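Local coordinates for protein phosphodiesterase MJ0936 (Methanocaldococcus jannaschii, PDB 2AHD) that belongs to the calcineurin-like phosphoesterase superfamily and folds as two facing mixed beta-sheets flanked by helices, at residues R124-P137 with T149-E162. Numbering follows the deposited sequence.
Sequences RVFEEVDDVLVINP and TIGILDTEKKEYRE
Tyr-160, which buries more surface than any other residue between the two beta-hairpins, meets Phe-126 with its CD2 edge and Ile-135 with a face. Its edge is directed at one face of the Phe-126 ring in an edge-to-face pair, with centroids 4.7 Å apart and planes at 60°. CD2 of Tyr-160 sits over that face, displaced toward the rim. On the Tyr-160 ring itself, Ile-135 CG2 lies over a face, 4.1 Å from the centroid, in a CH-pi contact. With CG anti to the backbone N (chi1 173°), the tyrosine reaches across to the opposite hairpin and brings OH to 3.6 Å from Pro-137 CA. Beyond the ring, Ile-135 CD1 meets Leu-153 CD2 at 4.3 Å.

Polar links lie toward one end. Thr-149 OG1 donates to Pro-137 O (2.9 Å), in the carbonyl plane on a lone pair. Nearby, the extended side chain of Arg-124 crosses that of Glu-162 at about a right angle, and its NE makes a long salt bridge to Glu-162 OE2 (3.9 Å). Toward the hairpin turns, the bent Lys-158 chain carries NZ to 4.0 Å from Leu-133 CD2.

Each hairpin closes one side of a different sheet: strand 133-136 pairs with 115-118, and strand 149-154 with 3-6. The contact therefore joins the two sheets face to face, with Ile-5 of strand 3-6 also touching Ile-135 and Pro-137, while Ile-150 faces helix 13-24.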
ATOM      1  N   ARG A 124      -7.686  -0.751  -9.736  1.00 72.34           N
ATOM      2  CA  ARG A 124      -6.255  -0.864  -9.973  1.00 72.83           C
ATOM      3  C   ARG A 124      -5.827  -0.130 -11.240  1.00 73.94           C
ATOM      4  O   ARG A 124      -6.357  -0.376 -12.317  1.00 73.88           O
ATOM      5  CB  ARG A 124      -5.863  -2.331 -10.111  1.00 72.22           C
ATOM      6  CG  ARG A 124      -6.431  -2.981 -11.344  1.00 70.82           C
ATOM      7  CD  ARG A 124      -6.137  -4.454 -11.425  1.00 69.98           C
ATOM      8  NE  ARG A 124      -6.788  -5.020 -12.598  1.00 70.75           N
ATOM      9  CZ  ARG A 124      -8.105  -5.130 -12.747  1.00 71.88           C
ATOM     10  NH1 ARG A 124      -8.919  -4.722 -11.787  1.00 72.60           N
ATOM     11  NH2 ARG A 124      -8.614  -5.628 -13.864  1.00 71.97           N
ATOM     12  N   VAL A 125      -4.867   0.780 -11.100  1.00 75.93           N
ATOM     13  CA  VAL A 125      -4.341   1.526 -12.239  1.00 76.32           C
ATOM     14  C   VAL A 125      -2.826   1.585 -12.099  1.00 77.97           C
ATOM     15  O   VAL A 125      -2.281   1.394 -11.012  1.00 76.90           O
ATOM     16  CB  VAL A 125      -4.881   2.952 -12.310  1.00 74.14           C
ATOM     17  CG1 VAL A 125      -4.116   3.839 -11.372  1.00 73.55           C
ATOM     18  CG2 VAL A 125      -4.780   3.458 -13.719  1.00 73.15           C
ATOM     19  N   PHE A 126      -2.155   1.862 -13.210  1.00 80.78           N
ATOM     20  CA  PHE A 126      -0.701   1.908 -13.249  1.00 82.36           C
ATOM     21  C   PHE A 126      -0.264   2.626 -14.512  1.00 82.21           C
ATOM     22  O   PHE A 126       0.075   1.996 -15.501  1.00 80.47           O
ATOM     23  CB  PHE A 126      -0.175   0.477 -13.242  1.00 84.96           C
ATOM     24  CG  PHE A 126       1.257   0.343 -13.648  1.00 87.69           C
ATOM     25  CD1 PHE A 126       2.265   1.019 -12.961  1.00 89.15           C
ATOM     26  CD2 PHE A 126       1.610  -0.498 -14.696  1.00 89.67           C
ATOM     27  CE1 PHE A 126       3.620   0.855 -13.313  1.00 90.78           C
ATOM     28  CE2 PHE A 126       2.957  -0.671 -15.060  1.00 92.25           C
ATOM     29  CZ  PHE A 126       3.963   0.007 -14.366  1.00 92.45           C
ATOM     30  N   GLU A 127      -0.297   3.952 -14.475  1.00 83.10           N
ATOM     31  CA  GLU A 127       0.095   4.751 -15.620  1.00 84.41           C
ATOM     32  C   GLU A 127       1.203   5.720 -15.252  1.00 85.82           C
ATOM     33  O   GLU A 127       1.644   5.766 -14.106  1.00 85.10           O
ATOM     34  CB  GLU A 127      -1.106   5.516 -16.172  1.00 84.20           C
ATOM     35  CG  GLU A 127      -1.876   6.315 -15.146  1.00 85.02           C
ATOM     36  CD  GLU A 127      -3.085   7.013 -15.750  1.00 87.41           C
ATOM     37  OE1 GLU A 127      -3.853   7.638 -14.988  1.00 88.55           O
ATOM     38  OE2 GLU A 127      -3.274   6.945 -16.986  1.00 88.50           O
ATOM     39  N   GLU A 128       1.663   6.485 -16.236  1.00 87.76           N
ATOM     40  CA  GLU A 128       2.728   7.448 -16.006  1.00 89.80           C
ATOM     41  C   GLU A 128       2.342   8.806 -16.561  1.00 90.04           C
ATOM     42  O   GLU A 128       2.282   8.994 -17.773  1.00 90.68           O
ATOM     43  CB  GLU A 128       4.021   6.982 -16.670  1.00 91.68           C
ATOM     44  CG  GLU A 128       5.214   7.839 -16.299  1.00 96.63           C
ATOM     45  CD  GLU A 128       6.516   7.343 -16.903  1.00 99.38           C
ATOM     46  OE1 GLU A 128       6.794   6.124 -16.797  1.00100.78           O
ATOM     47  OE2 GLU A 128       7.265   8.178 -17.468  1.00100.88           O
ATOM     48  N   VAL A 129       2.080   9.756 -15.674  1.00 89.48           N
ATOM     49  CA  VAL A 129       1.707  11.084 -16.112  1.00 89.09           C
ATOM     50  C   VAL A 129       2.823  12.084 -15.832  1.00 89.33           C
ATOM     51  O   VAL A 129       3.092  12.432 -14.683  1.00 88.60           O
ATOM     52  CB  VAL A 129       0.378  11.514 -15.443  1.00 88.69           C
ATOM     53  CG1 VAL A 129       0.379  11.106 -13.995  1.00 88.30           C
ATOM     54  CG2 VAL A 129       0.173  13.015 -15.585  1.00 88.28           C
ATOM     55  N   ASP A 130       3.482  12.517 -16.907  1.00 90.26           N
ATOM     56  CA  ASP A 130       4.578  13.487 -16.860  1.00 90.78           C
ATOM     57  C   ASP A 130       5.785  12.993 -16.092  1.00 90.27           C
ATOM     58  O   ASP A 130       6.417  13.750 -15.360  1.00 90.56           O
ATOM     59  CB  ASP A 130       4.096  14.802 -16.253  1.00 92.85           C
ATOM     60  CG  ASP A 130       2.919  15.385 -17.003  1.00 95.54           C
ATOM     61  OD1 ASP A 130       3.029  15.505 -18.246  1.00 96.49           O
ATOM     62  OD2 ASP A 130       1.891  15.721 -16.356  1.00 97.23           O
ATOM     63  N   ASP A 131       6.105  11.719 -16.276  1.00 89.63           N
ATOM     64  CA  ASP A 131       7.236  11.095 -15.600  1.00 89.30           C
ATOM     65  C   ASP A 131       6.989  10.861 -14.118  1.00 87.65           C
ATOM     66  O   ASP A 131       7.928  10.748 -13.321  1.00 87.92           O
ATOM     67  CB  ASP A 131       8.506  11.917 -15.802  1.00 92.16           C
ATOM     68  CG  ASP A 131       9.085  11.741 -17.194  1.00 94.72           C
ATOM     69  OD1 ASP A 131       9.473  10.595 -17.537  1.00 95.46           O
ATOM     70  OD2 ASP A 131       9.139  12.747 -17.942  1.00 96.13           O
ATOM     71  N   VAL A 132       5.710  10.800 -13.758  1.00 84.98           N
ATOM     72  CA  VAL A 132       5.305  10.522 -12.396  1.00 81.20           C
ATOM     73  C   VAL A 132       4.672   9.136 -12.493  1.00 79.70           C
ATOM     74  O   VAL A 132       3.784   8.914 -13.309  1.00 80.09           O
ATOM     75  CB  VAL A 132       4.254  11.520 -11.900  1.00 80.37           C
ATOM     76  CG1 VAL A 132       4.089  11.379 -10.403  1.00 80.48           C
ATOM     77  CG2 VAL A 132       4.652  12.932 -12.273  1.00 78.99           C
ATOM     78  N   LEU A 133       5.150   8.197 -11.691  1.00 77.30           N
ATOM     79  CA  LEU A 133       4.602   6.854 -11.711  1.00 74.87           C
ATOM     80  C   LEU A 133       3.413   6.799 -10.750  1.00 73.10           C
ATOM     81  O   LEU A 133       3.584   6.863  -9.534  1.00 72.57           O
ATOM     82  CB  LEU A 133       5.675   5.847 -11.293  1.00 76.25           C
ATOM     83  CG  LEU A 133       5.746   4.578 -12.143  1.00 77.64           C
ATOM     84  CD1 LEU A 133       4.509   3.712 -11.922  1.00 78.57           C
ATOM     85  CD2 LEU A 133       5.865   4.977 -13.603  1.00 77.30           C
ATOM     86  N   VAL A 134       2.209   6.691 -11.310  1.00 70.55           N
ATOM     87  CA  VAL A 134       0.978   6.643 -10.527  1.00 66.55           C
ATOM     88  C   VAL A 134       0.501   5.214 -10.359  1.00 64.04           C
ATOM     89  O   VAL A 134       0.162   4.556 -11.331  1.00 64.03           O
ATOM     90  CB  VAL A 134      -0.120   7.457 -11.207  1.00 65.52           C
ATOM     91  CG1 VAL A 134      -1.366   7.435 -10.363  1.00 66.11           C
ATOM     92  CG2 VAL A 134       0.355   8.877 -11.419  1.00 63.99           C
ATOM     93  N   ILE A 135       0.448   4.748  -9.118  1.00 62.19           N
ATOM     94  CA  ILE A 135       0.053   3.375  -8.854  1.00 61.57           C
ATOM     95  C   ILE A 135      -1.070   3.127  -7.851  1.00 60.23           C
ATOM     96  O   ILE A 135      -1.055   3.641  -6.741  1.00 61.08           O
ATOM     97  CB  ILE A 135       1.273   2.554  -8.379  1.00 63.00           C
ATOM     98  CG1 ILE A 135       2.390   2.623  -9.424  1.00 63.35           C
ATOM     99  CG2 ILE A 135       0.862   1.104  -8.105  1.00 62.55           C
ATOM    100  CD1 ILE A 135       3.693   1.999  -8.959  1.00 64.39           C
ATOM    101  N   ASN A 136      -2.042   2.322  -8.261  1.00 58.18           N
ATOM    102  CA  ASN A 136      -3.148   1.920  -7.406  1.00 55.23           C
ATOM    103  C   ASN A 136      -3.040   0.411  -7.525  1.00 53.00           C
ATOM    104  O   ASN A 136      -3.230  -0.152  -8.594  1.00 52.45           O
ATOM    105  CB  ASN A 136      -4.495   2.403  -7.953  1.00 54.38           C
ATOM    106  CG  ASN A 136      -5.659   2.077  -7.023  1.00 53.58           C
ATOM    107  OD1 ASN A 136      -5.735   0.987  -6.439  1.00 51.58           O
ATOM    108  ND2 ASN A 136      -6.582   3.020  -6.894  1.00 53.72           N
ATOM    109  N   PRO A 137      -2.692  -0.259  -6.436  1.00 51.56           N
ATOM    110  CA  PRO A 137      -2.562  -1.712  -6.491  1.00 52.49           C
ATOM    111  C   PRO A 137      -3.852  -2.484  -6.703  1.00 54.27           C
ATOM    112  O   PRO A 137      -3.817  -3.686  -6.981  1.00 54.58           O
ATOM    113  CB  PRO A 137      -1.905  -2.044  -5.156  1.00 52.19           C
ATOM    114  CG  PRO A 137      -2.414  -0.973  -4.260  1.00 51.71           C
ATOM    115  CD  PRO A 137      -2.335   0.257  -5.109  1.00 50.60           C
ATOM    116  N   THR A 149      -6.041  -8.139  -6.260  1.00 54.55           N
ATOM    117  CA  THR A 149      -4.690  -7.863  -6.719  1.00 55.60           C
ATOM    118  C   THR A 149      -3.813  -7.088  -5.745  1.00 56.93           C
ATOM    119  O   THR A 149      -4.293  -6.378  -4.849  1.00 55.98           O
ATOM    120  CB  THR A 149      -4.691  -7.085  -8.066  1.00 55.71           C
ATOM    121  OG1 THR A 149      -5.478  -5.899  -7.948  1.00 55.47           O
ATOM    122  CG2 THR A 149      -5.263  -7.929  -9.173  1.00 55.86           C
ATOM    123  N   ILE A 150      -2.508  -7.260  -5.931  1.00 58.66           N
ATOM    124  CA  ILE A 150      -1.488  -6.574  -5.150  1.00 59.70           C
ATOM    125  C   ILE A 150      -0.465  -6.259  -6.210  1.00 61.82           C
ATOM    126  O   ILE A 150      -0.688  -6.545  -7.382  1.00 61.09           O
ATOM    127  CB  ILE A 150      -0.831  -7.467  -4.075  1.00 58.35           C
ATOM    128  CG1 ILE A 150      -0.233  -8.709  -4.733  1.00 57.86           C
ATOM    129  CG2 ILE A 150      -1.832  -7.823  -2.999  1.00 57.22           C
ATOM    130  CD1 ILE A 150       0.276  -9.736  -3.757  1.00 56.39           C
ATOM    131  N   GLY A 151       0.654  -5.675  -5.807  1.00 65.34           N
ATOM    132  CA  GLY A 151       1.675  -5.339  -6.777  1.00 68.91           C
ATOM    133  C   GLY A 151       3.065  -5.282  -6.193  1.00 70.59           C
ATOM    134  O   GLY A 151       3.233  -5.136  -4.989  1.00 69.84           O
ATOM    135  N   ILE A 152       4.062  -5.421  -7.057  1.00 73.90           N
ATOM    136  CA  ILE A 152       5.455  -5.353  -6.641  1.00 76.74           C
ATOM    137  C   ILE A 152       6.213  -4.390  -7.556  1.00 79.31           C
ATOM    138  O   ILE A 152       6.248  -4.563  -8.782  1.00 78.96           O
ATOM    139  CB  ILE A 152       6.135  -6.742  -6.661  1.00 75.98           C
ATOM    140  CG1 ILE A 152       5.426  -7.682  -5.694  1.00 74.94           C
ATOM    141  CG2 ILE A 152       7.581  -6.617  -6.233  1.00 77.36           C
ATOM    142  CD1 ILE A 152       6.153  -8.985  -5.460  1.00 74.40           C
ATOM    143  N   LEU A 153       6.798  -3.364  -6.940  1.00 82.57           N
ATOM    144  CA  LEU A 153       7.560  -2.344  -7.652  1.00 85.57           C
ATOM    145  C   LEU A 153       9.063  -2.566  -7.555  1.00 88.93           C
ATOM    146  O   LEU A 153       9.587  -2.955  -6.509  1.00 89.03           O
ATOM    147  CB  LEU A 153       7.238  -0.959  -7.103  1.00 83.02           C
ATOM    148  CG  LEU A 153       7.989   0.181  -7.783  1.00 80.65           C
ATOM    149  CD1 LEU A 153       7.703   0.165  -9.260  1.00 80.84           C
ATOM    150  CD2 LEU A 153       7.566   1.493  -7.187  1.00 80.28           C
ATOM    151  N   ASP A 154       9.747  -2.300  -8.660  1.00 92.52           N
ATOM    152  CA  ASP A 154      11.192  -2.454  -8.735  1.00 95.95           C
ATOM    153  C   ASP A 154      11.840  -1.073  -8.627  1.00 97.13           C
ATOM    154  O   ASP A 154      12.113  -0.427  -9.637  1.00 97.03           O
ATOM    155  CB  ASP A 154      11.567  -3.102 -10.071  1.00 97.95           C
ATOM    156  CG  ASP A 154      13.000  -3.598 -10.098  1.00 99.91           C
ATOM    157  OD1 ASP A 154      13.346  -4.419  -9.219  1.00101.47           O
ATOM    158  OD2 ASP A 154      13.770  -3.177 -10.994  1.00 99.93           O
ATOM    159  N   THR A 155      12.074  -0.619  -7.399  1.00 99.05           N
ATOM    160  CA  THR A 155      12.682   0.693  -7.166  1.00101.12           C
ATOM    161  C   THR A 155      13.963   0.815  -7.968  1.00102.32           C
ATOM    162  O   THR A 155      14.437   1.910  -8.271  1.00102.92           O
ATOM    163  CB  THR A 155      13.009   0.904  -5.674  1.00101.07           C
ATOM    164  OG1 THR A 155      13.717  -0.237  -5.175  1.00101.54           O
ATOM    165  CG2 THR A 155      11.729   1.107  -4.865  1.00101.30           C
ATOM    166  N   GLU A 156      14.509  -0.339  -8.318  1.00103.92           N
ATOM    167  CA  GLU A 156      15.736  -0.425  -9.087  1.00105.52           C
ATOM    168  C   GLU A 156      15.509   0.085 -10.512  1.00105.48           C
ATOM    169  O   GLU A 156      15.772   1.251 -10.817  1.00104.86           O
ATOM    170  CB  GLU A 156      16.213  -1.884  -9.109  1.00106.68           C
ATOM    171  CG  GLU A 156      16.235  -2.553  -7.720  1.00109.04           C
ATOM    172  CD  GLU A 156      14.861  -3.083  -7.254  1.00109.84           C
ATOM    173  OE1 GLU A 156      14.674  -4.323  -7.238  1.00109.39           O
ATOM    174  OE2 GLU A 156      13.971  -2.272  -6.899  1.00110.22           O
ATOM    175  N   LYS A 157      14.997  -0.793 -11.371  1.00105.27           N
ATOM    176  CA  LYS A 157      14.740  -0.462 -12.767  1.00104.10           C
ATOM    177  C   LYS A 157      13.369   0.191 -13.004  1.00103.33           C
ATOM    178  O   LYS A 157      12.980   0.412 -14.150  1.00103.27           O
ATOM    179  CB  LYS A 157      14.852  -1.728 -13.617  1.00104.68           C
ATOM    180  CG  LYS A 157      15.827  -2.769 -13.071  1.00105.85           C
ATOM    181  CD  LYS A 157      15.845  -4.051 -13.918  1.00106.59           C
ATOM    182  CE  LYS A 157      16.397  -3.813 -15.329  1.00106.61           C
ATOM    183  NZ  LYS A 157      16.541  -5.075 -16.120  1.00106.02           N
ATOM    184  N   LYS A 158      12.645   0.497 -11.929  1.00102.49           N
ATOM    185  CA  LYS A 158      11.318   1.120 -12.016  1.00101.66           C
ATOM    186  C   LYS A 158      10.246   0.267 -12.704  1.00101.79           C
ATOM    187  O   LYS A 158       9.405   0.791 -13.436  1.00100.95           O
ATOM    188  CB  LYS A 158      11.398   2.470 -12.734  1.00101.07           C
ATOM    189  CG  LYS A 158      11.922   3.621 -11.891  1.00 99.80           C
ATOM    190  CD  LYS A 158      10.928   4.786 -11.888  1.00 98.46           C
ATOM    191  CE  LYS A 158      10.568   5.249 -13.297  1.00 97.54           C
ATOM    192  NZ  LYS A 158       9.572   6.356 -13.306  1.00 96.03           N
ATOM    193  N   GLU A 159      10.267  -1.042 -12.468  1.00102.34           N
ATOM    194  CA  GLU A 159       9.280  -1.920 -13.079  1.00102.55           C
ATOM    195  C   GLU A 159       8.264  -2.459 -12.085  1.00101.44           C
ATOM    196  O   GLU A 159       8.619  -3.071 -11.074  1.00100.84           O
ATOM    197  CB  GLU A 159       9.959  -3.088 -13.801  1.00104.66           C
ATOM    198  CG  GLU A 159      10.714  -2.682 -15.062  1.00108.25           C
ATOM    199  CD  GLU A 159      12.222  -2.818 -14.909  1.00110.10           C
ATOM    200  OE1 GLU A 159      12.957  -2.436 -15.849  1.00110.45           O
ATOM    201  OE2 GLU A 159      12.670  -3.312 -13.847  1.00110.99           O
ATOM    202  N   TYR A 160       6.991  -2.221 -12.400  1.00 99.87           N
ATOM    203  CA  TYR A 160       5.873  -2.664 -11.580  1.00 97.61           C
ATOM    204  C   TYR A 160       5.118  -3.776 -12.293  1.00 95.56           C
ATOM    205  O   TYR A 160       4.915  -3.724 -13.505  1.00 95.52           O
ATOM    206  CB  TYR A 160       4.924  -1.486 -11.316  1.00 97.48           C
ATOM    207  CG  TYR A 160       3.628  -1.857 -10.618  1.00 97.36           C
ATOM    208  CD1 TYR A 160       3.624  -2.351  -9.315  1.00 97.32           C
ATOM    209  CD2 TYR A 160       2.404  -1.701 -11.259  1.00 96.85           C
ATOM    210  CE1 TYR A 160       2.435  -2.676  -8.673  1.00 96.58           C
ATOM    211  CE2 TYR A 160       1.214  -2.021 -10.627  1.00 96.65           C
ATOM    212  CZ  TYR A 160       1.237  -2.508  -9.336  1.00 96.64           C
ATOM    213  OH  TYR A 160       0.058  -2.831  -8.711  1.00 97.04           O
ATOM    214  N   ARG A 161       4.714  -4.787 -11.537  1.00 93.23           N
ATOM    215  CA  ARG A 161       3.951  -5.885 -12.102  1.00 91.78           C
ATOM    216  C   ARG A 161       2.865  -6.313 -11.122  1.00 89.09           C
ATOM    217  O   ARG A 161       3.122  -6.465  -9.922  1.00 88.92           O
ATOM    218  CB  ARG A 161       4.871  -7.062 -12.434  1.00 93.94           C
ATOM    219  CG  ARG A 161       6.008  -7.285 -11.439  1.00 96.17           C
ATOM    220  CD  ARG A 161       6.804  -8.539 -11.794  1.00 97.69           C
ATOM    221  NE  ARG A 161       6.140  -9.768 -11.355  1.00100.00           N
ATOM    222  CZ  ARG A 161       6.360 -10.363 -10.184  1.00101.21           C
ATOM    223  NH1 ARG A 161       7.239  -9.842  -9.328  1.00101.86           N
ATOM    224  NH2 ARG A 161       5.701 -11.475  -9.864  1.00100.88           N
ATOM    225  N   GLU A 162       1.650  -6.488 -11.635  1.00 84.61           N
ATOM    226  CA  GLU A 162       0.533  -6.898 -10.803  1.00 80.34           C
ATOM    227  C   GLU A 162       0.617  -8.368 -10.480  1.00 76.98           C
ATOM    228  O   GLU A 162       1.381  -9.110 -11.083  1.00 76.10           O
ATOM    229  CB  GLU A 162      -0.801  -6.628 -11.502  1.00 81.10           C
ATOM    230  CG  GLU A 162      -1.142  -5.162 -11.668  1.00 81.99           C
ATOM    231  CD  GLU A 162      -2.397  -4.941 -12.487  1.00 81.64           C
ATOM    232  OE1 GLU A 162      -2.730  -3.767 -12.766  1.00 80.98           O
ATOM    233  OE2 GLU A 162      -3.045  -5.942 -12.852  1.00 81.66           O
TER